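Local coordinates for protein cytidine deaminase (Burkholderia pseudomallei, PDB 3DMO) that catalyses the zinc-dependent hydrolytic deamination of cytidine and 2'-deoxycytidine to uridine and 2'-deoxyuridine, probably salvaging these nucleosides for UMP synthesis, at residues P28-K33 and N50-S55; C59-R64 and A94-C99. All coordinates share one frame; numbering follows the deposited sequence.

Interaction 1 of 2, residues P28-K33 and N50-S55; sequences PYSNFK and NVENAS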
loop_
_atom_site.group_PDB
_atom_site.type_symbol
_atom_site.label_atom_id
_atom_site.label_comp_id
_atom_site.label_asym_id
_atom_site.label_seq_id
_atom_site.Cartn_x
_atom_site.Cartn_y
_atom_site.Cartn_z
ATOM N N PRO A 28 -12.156 -3.149 -12.990
ATOM C CA PRO A 28 -12.704 -2.302 -14.050
ATOM C C PRO A 28 -11.754 -1.179 -14.474
ATOM O O PRO A 28 -12.018 -0.500 -15.467
ATOM C CB PRO A 28 -13.959 -1.714 -13.405
ATOM C CG PRO A 28 -13.611 -1.620 -11.969
ATOM C CD PRO A 28 -12.756 -2.828 -11.678
ATOM N N TYR A 29 -10.661 -0.984 -13.739
ATOM C CA TYR A 29 -9.721 0.091 -14.061
ATOM C C TYR A 29 -8.606 -0.374 -14.991
ATOM O O TYR A 29 -8.367 0.253 -16.022
ATOM C CB TYR A 29 -9.171 0.758 -12.786
ATOM C CG TYR A 29 -10.292 1.240 -11.892
ATOM C CD1 TYR A 29 -10.719 0.470 -10.815
ATOM C CD2 TYR A 29 -10.972 2.430 -12.166
ATOM C CE1 TYR A 29 -11.768 0.881 -10.010
ATOM C CE2 TYR A 29 -12.029 2.850 -11.369
ATOM C CZ TYR A 29 -12.427 2.065 -10.296
ATOM O OH TYR A 29 -13.473 2.463 -9.497
ATOM N N SER A 30 -7.934 -1.469 -14.636
ATOM C CA SER A 30 -6.893 -2.048 -15.493
ATOM C C SER A 30 -7.477 -2.933 -16.589
ATOM O O SER A 30 -6.862 -3.106 -17.651
ATOM C CB SER A 30 -5.898 -2.867 -14.665
ATOM O OG SER A 30 -6.498 -4.049 -14.158
ATOM N N ASN A 31 -8.654 -3.494 -16.321
ATOM C CA ASN A 31 -9.218 -4.579 -17.131
ATOM C C ASN A 31 -8.268 -5.780 -17.244
ATOM O O ASN A 31 -8.296 -6.526 -18.224
ATOM C CB ASN A 31 -9.654 -4.076 -18.518
ATOM C CG ASN A 31 -10.895 -3.220 -18.455
ATOM O OD1 ASN A 31 -11.932 -3.643 -17.937
ATOM N ND2 ASN A 31 -10.798 -2.001 -18.971
ATOM N N PHE A 32 -7.433 -5.954 -16.227
ATOM C CA PHE A 32 -6.447 -7.017 -16.201
ATOM C C PHE A 32 -6.770 -7.919 -15.016
ATOM O O PHE A 32 -6.452 -7.591 -13.876
ATOM C CB PHE A 32 -5.046 -6.418 -16.065
ATOM C CG PHE A 32 -3.931 -7.425 -16.183
ATOM C CD1 PHE A 32 -3.507 -7.878 -17.435
ATOM C CD2 PHE A 32 -3.289 -7.909 -15.043
ATOM C CE1 PHE A 32 -2.466 -8.802 -17.545
ATOM C CE2 PHE A 32 -2.245 -8.835 -15.144
ATOM C CZ PHE A 32 -1.834 -9.281 -16.396
ATOM N N LYS A 33 -7.432 -9.038 -15.297
ATOM C CA LYS A 33 -7.868 -9.960 -14.259
ATOM C C LYS A 33 -6.769 -10.946 -13.896
ATOM O O LYS A 33 -6.120 -11.530 -14.775
ATOM C CB LYS A 33 -9.122 -10.710 -14.701
ATOM C CG LYS A 33 -10.338 -9.815 -14.896
ATOM C CD LYS A 33 -11.580 -10.641 -15.184
ATOM C CE LYS A 33 -12.801 -9.735 -15.254
ATOM N NZ LYS A 33 -14.057 -10.491 -15.551
ATOM N N ASN A 50 -7.622 -10.146 -7.953
ATOM C CA ASN A 50 -7.349 -8.732 -7.731
ATOM C C ASN A 50 -8.648 -7.959 -7.492
ATOM O O ASN A 50 -9.712 -8.332 -8.003
ATOM C CB ASN A 50 -6.459 -8.108 -8.822
ATOM C CG ASN A 50 -6.995 -8.301 -10.232
ATOM O OD1 ASN A 50 -7.601 -9.325 -10.550
ATOM N ND2 ASN A 50 -6.726 -7.325 -11.100
ATOM N N VAL A 51 -8.568 -6.940 -6.647
ATOM C CA VAL A 51 -9.731 -6.129 -6.288
ATOM C C VAL A 51 -9.278 -4.695 -6.359
ATOM O O VAL A 51 -8.486 -4.243 -5.522
ATOM C CB VAL A 51 -10.274 -6.450 -4.869
ATOM C CG1 VAL A 51 -11.496 -5.583 -4.551
ATOM C CG2 VAL A 51 -10.615 -7.943 -4.752
ATOM N N GLU A 52 -9.770 -3.990 -7.371
ATOM C CA GLU A 52 -9.303 -2.644 -7.658
ATOM C C GLU A 52 -10.126 -1.558 -6.960
ATOM O O GLU A 52 -11.190 -1.825 -6.391
ATOM C CB GLU A 52 -9.214 -2.416 -9.176
ATOM C CG GLU A 52 -8.215 -3.367 -9.818
ATOM C CD GLU A 52 -7.879 -3.066 -11.269
ATOM O OE1 GLU A 52 -6.807 -3.530 -11.715
ATOM O OE2 GLU A 52 -8.676 -2.403 -11.967
ATOM N N ASN A 53 -9.589 -0.337 -6.980
ATOM C CA ASN A 53 -10.227 0.827 -6.376
ATOM C C ASN A 53 -9.933 2.033 -7.255
ATOM O O ASN A 53 -8.902 2.057 -7.927
ATOM C CB ASN A 53 -9.670 1.052 -4.968
ATOM C CG ASN A 53 -10.497 2.026 -4.165
ATOM O OD1 ASN A 53 -10.301 3.244 -4.256
ATOM N ND2 ASN A 53 -11.416 1.504 -3.357
ATOM N N ALA A 54 -10.840 3.012 -7.269
ATOM C CA ALA A 54 -10.676 4.215 -8.098
ATOM C C ALA A 54 -9.400 4.957 -7.723
ATOM O O ALA A 54 -8.767 5.585 -8.573
ATOM C CB ALA A 54 -11.897 5.130 -7.982
ATOM N N SER A 55 -9.044 4.886 -6.445
ATOM C CA SER A 55 -7.737 5.327 -5.994
ATOM C C SER A 55 -6.818 4.120 -6.091
ATOM O O SER A 55 -6.876 3.219 -5.254
ATOM C CB SER A 55 -7.798 5.854 -4.563
ATOM O OG SER A 55 -6.498 6.167 -4.099
#
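The probable nucleoside-binding pocket of the deaminase is walled in part by Glu52 and Asn50, which reach across to the loop of Tyr29, Ser30 and Phe32. The Glu52 chain is extended beyond CG (chi2 -170°), long enough to push its carboxylate into the 28-33 turn. There OE2 accepts two backbone bonds: Ser30 N lies 2.9 Å from Glu52 OE2, almost straight (168°) and on the syn lone pair, while Tyr29 N meets it nearly along the C-O axis in a more bent bond. On the other oxygen, Ser30 OG donates to Glu52 OE1 at 2.5 Å, a short bond on the syn side but 22° out of the carboxylate plane. The same hydroxyl accepts from Phe32 N, an ST turn, so a short serine both shapes its own loop and grips the acid. Three donors thus fix the rotation of the carboxylate.

Further along, the amide of Asn50 gives ND2 to Phe32 O at 2.8 Å, in the carbonyl plane, and its OD1 takes Val34 N, tying both ends of the amide to the backbone where the loop enters strand 34-40. Asn50 ND2 and Glu52 OE1 both hydrogen-bond O2 of a methylpentanediol, probably from the crystallisation liquor, which may mark the pocket. Tyr29 lays one ring face over the backbone of Ala54, whose CA is 4.0 Å from the ring centroid in a CH-pi contact; the small CB of Ala54 lies 3.4 Å from Tyr29 OH. That OH bonds to Glu105 of the second subunit. The contact joins the loop between helix 11-22 and strand 34-40 to the loop from strand 45-49 toward helix 62-72.

Interaction 2 of 2, residues C59-R64 and A94-C99; sequences CNCAER and APCGAC. With ZN (zinc ion), chain E.
Cys61, Cys96 and Cys99 converge on one zinc ion, and the packing is densest around the sulfur of Cys99. Cys61 CB comes within 3.2 Å of Cys99 SG, and Glu63 CD lies 3.6 Å from Cys99 SG. Arg64 NE donates to Cys99 SG at 3.5 Å, tilted a little from the guanidinium plane, whereas its NH2 reaches Cys61 SG at 3.3 Å close to that plane. A bend at chi3 (-80°) turns the guanidinium back to two of the thiolates, where its charge would be expected to offset part of theirs. The methyl of Ala98 is small enough to sit over the centre of one face of this group, and Asn60 OD1 lies over the opposite face, nearer the rim.

On the pocket side this packing gives way to a bound water, which completes the metal shell at 2.1 Å from zinc. That water donates to Glu63 OE2 and accepts from Cys96 N, while Glu63 OE2 also lies against Pro95 CA and CB. Cys61, the partly exposed ligand, lies near a bound methylpentanediol. Cys96 is the N-cap of helix 97-107, and its SG accepts from Cys99 N in a nearly straight bond (170°), so it serves helix and metal together. Three cysteines and a water on zinc, at the starts of helices 62-72 and 97-107, with Glu63 as the probable proton donor, form the catalytic centre characteristic of the cytidine deaminase family.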
loop_
_atom_site.group_PDB
_atom_site.type_symbol
_atom_site.label_atom_id
_atom_site.label_comp_id
_atom_site.label_asym_id
_atom_site.label_seq_id
_atom_site.Cartn_x
_atom_site.Cartn_y
_atom_site.Cartn_z
ATOM N N CYS A 59 -5.731 -0.736 -4.599
ATOM C CA CYS A 59 -5.905 -2.030 -5.275
ATOM C C CYS A 59 -5.192 -3.132 -4.496
ATOM O O CYS A 59 -4.119 -2.897 -3.928
ATOM C CB CYS A 59 -5.361 -1.985 -6.702
ATOM S SG CYS A 59 -6.263 -0.864 -7.800
ATOM N N ASN A 60 -5.802 -4.312 -4.459
ATOM C CA ASN A 60 -5.173 -5.488 -3.868
ATOM C C ASN A 60 -5.016 -6.591 -4.911
ATOM O O ASN A 60 -5.901 -6.792 -5.739
ATOM C CB ASN A 60 -5.991 -6.008 -2.688
ATOM C CG ASN A 60 -5.196 -6.949 -1.797
ATOM O OD1 ASN A 60 -4.168 -6.562 -1.231
ATOM N ND2 ASN A 60 -5.663 -8.189 -1.665
ATOM N N CYS A 61 -3.883 -7.292 -4.852
ATOM C CA CYS A 61 -3.560 -8.367 -5.781
ATOM C C CYS A 61 -4.179 -9.700 -5.383
ATOM O O CYS A 61 -4.451 -9.942 -4.199
ATOM C CB CYS A 61 -2.052 -8.547 -5.838
ATOM S SG CYS A 61 -1.166 -7.174 -6.577
ATOM N N ALA A 62 -4.376 -10.565 -6.385
ATOM C CA ALA A 62 -4.891 -11.925 -6.206
ATOM C C ALA A 62 -4.157 -12.764 -5.155
ATOM O O ALA A 62 -4.792 -13.375 -4.294
ATOM C CB ALA A 62 -4.901 -12.663 -7.552
ATOM N N GLU A 63 -2.824 -12.774 -5.222
ATOM C CA GLU A 63 -1.991 -13.555 -4.308
ATOM C C GLU A 63 -2.299 -13.138 -2.867
ATOM O O GLU A 63 -2.496 -13.983 -1.984
ATOM C CB GLU A 63 -0.494 -13.320 -4.584
ATOM C CG GLU A 63 -0.004 -13.664 -6.002
ATOM C CD GLU A 63 -0.065 -12.483 -6.983
ATOM O OE1 GLU A 63 -1.134 -11.867 -7.143
ATOM O OE2 GLU A 63 0.971 -12.171 -7.609
ATOM N N ARG A 64 -2.340 -11.824 -2.639
ATOM C CA ARG A 64 -2.589 -11.297 -1.304
ATOM C C ARG A 64 -4.021 -11.529 -0.833
ATOM O O ARG A 64 -4.227 -11.856 0.332
ATOM C CB ARG A 64 -2.182 -9.827 -1.197
ATOM C CG ARG A 64 -0.669 -9.654 -1.124
ATOM C CD ARG A 64 -0.296 -8.192 -1.004
ATOM N NE ARG A 64 -0.346 -7.522 -2.299
ATOM C CZ ARG A 64 -0.390 -6.204 -2.466
ATOM N NH1 ARG A 64 -0.378 -5.380 -1.415
ATOM N NH2 ARG A 64 -0.431 -5.700 -3.692
ATOM N N ALA A 94 4.266 -12.944 -13.540
ATOM C CA ALA A 94 5.248 -12.613 -12.515
ATOM C C ALA A 94 4.553 -11.892 -11.357
ATOM O O ALA A 94 3.951 -10.835 -11.556
ATOM C CB ALA A 94 6.308 -11.744 -13.109
ATOM N N PRO A 95 4.606 -12.473 -10.143
ATOM C CA PRO A 95 4.084 -11.745 -8.986
ATOM C C PRO A 95 4.800 -10.421 -8.774
ATOM O O PRO A 95 6.026 -10.349 -8.934
ATOM C CB PRO A 95 4.388 -12.694 -7.818
ATOM C CG PRO A 95 4.408 -14.059 -8.455
ATOM C CD PRO A 95 5.111 -13.807 -9.759
ATOM N N CYS A 96 4.045 -9.389 -8.406
ATOM C CA CYS A 96 4.673 -8.116 -8.072
ATOM C C CYS A 96 5.464 -8.222 -6.770
ATOM O O CYS A 96 5.285 -9.163 -5.980
ATOM C CB CYS A 96 3.628 -6.987 -7.990
ATOM S SG CYS A 96 2.699 -6.899 -6.435
ATOM N N GLY A 97 6.340 -7.246 -6.561
ATOM C CA GLY A 97 7.217 -7.207 -5.381
ATOM C C GLY A 97 6.493 -7.170 -4.033
ATOM O O GLY A 97 6.940 -7.784 -3.056
ATOM N N ALA A 98 5.392 -6.425 -3.970
ATOM C CA ALA A 98 4.540 -6.397 -2.775
ATOM C C ALA A 98 4.010 -7.799 -2.444
ATOM O O ALA A 98 4.099 -8.256 -1.296
ATOM C CB ALA A 98 3.395 -5.418 -2.953
ATOM N N CYS A 99 3.465 -8.485 -3.451
ATOM C CA CYS A 99 3.016 -9.870 -3.273
ATOM C C CYS A 99 4.115 -10.828 -2.839
ATOM O O CYS A 99 3.871 -11.711 -2.019
ATOM C CB CYS A 99 2.338 -10.407 -4.536
ATOM S SG CYS A 99 0.683 -9.751 -4.775
HETATM ZN ZN ZN E . 0.970 -8.265 -6.605
HETATM O O HOH W 1 1.137 -9.541 -8.314
#

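How the interactions relate
From the N terminus, interaction 1 comes first: its pairing of 28-33 with 50-55 closes a loop whose intervening residues are largely the antiparallel strands 34-40 and 45-49. After three further residues the chain enters interaction 2, where 59-64 and 94-99 close a second loop containing most of helix 62-72 and all of strand 80-87. The loops follow in series, neither nesting nor crossing. They nevertheless touch, through a probable hydrogen bond from Val51 N to Asn60 O and through Cys59 packed on Glu52 and Asn53. The likely substrate-binding segment is thereby joined to the zinc centre, and both contacts also meet the second subunit of the tetramer.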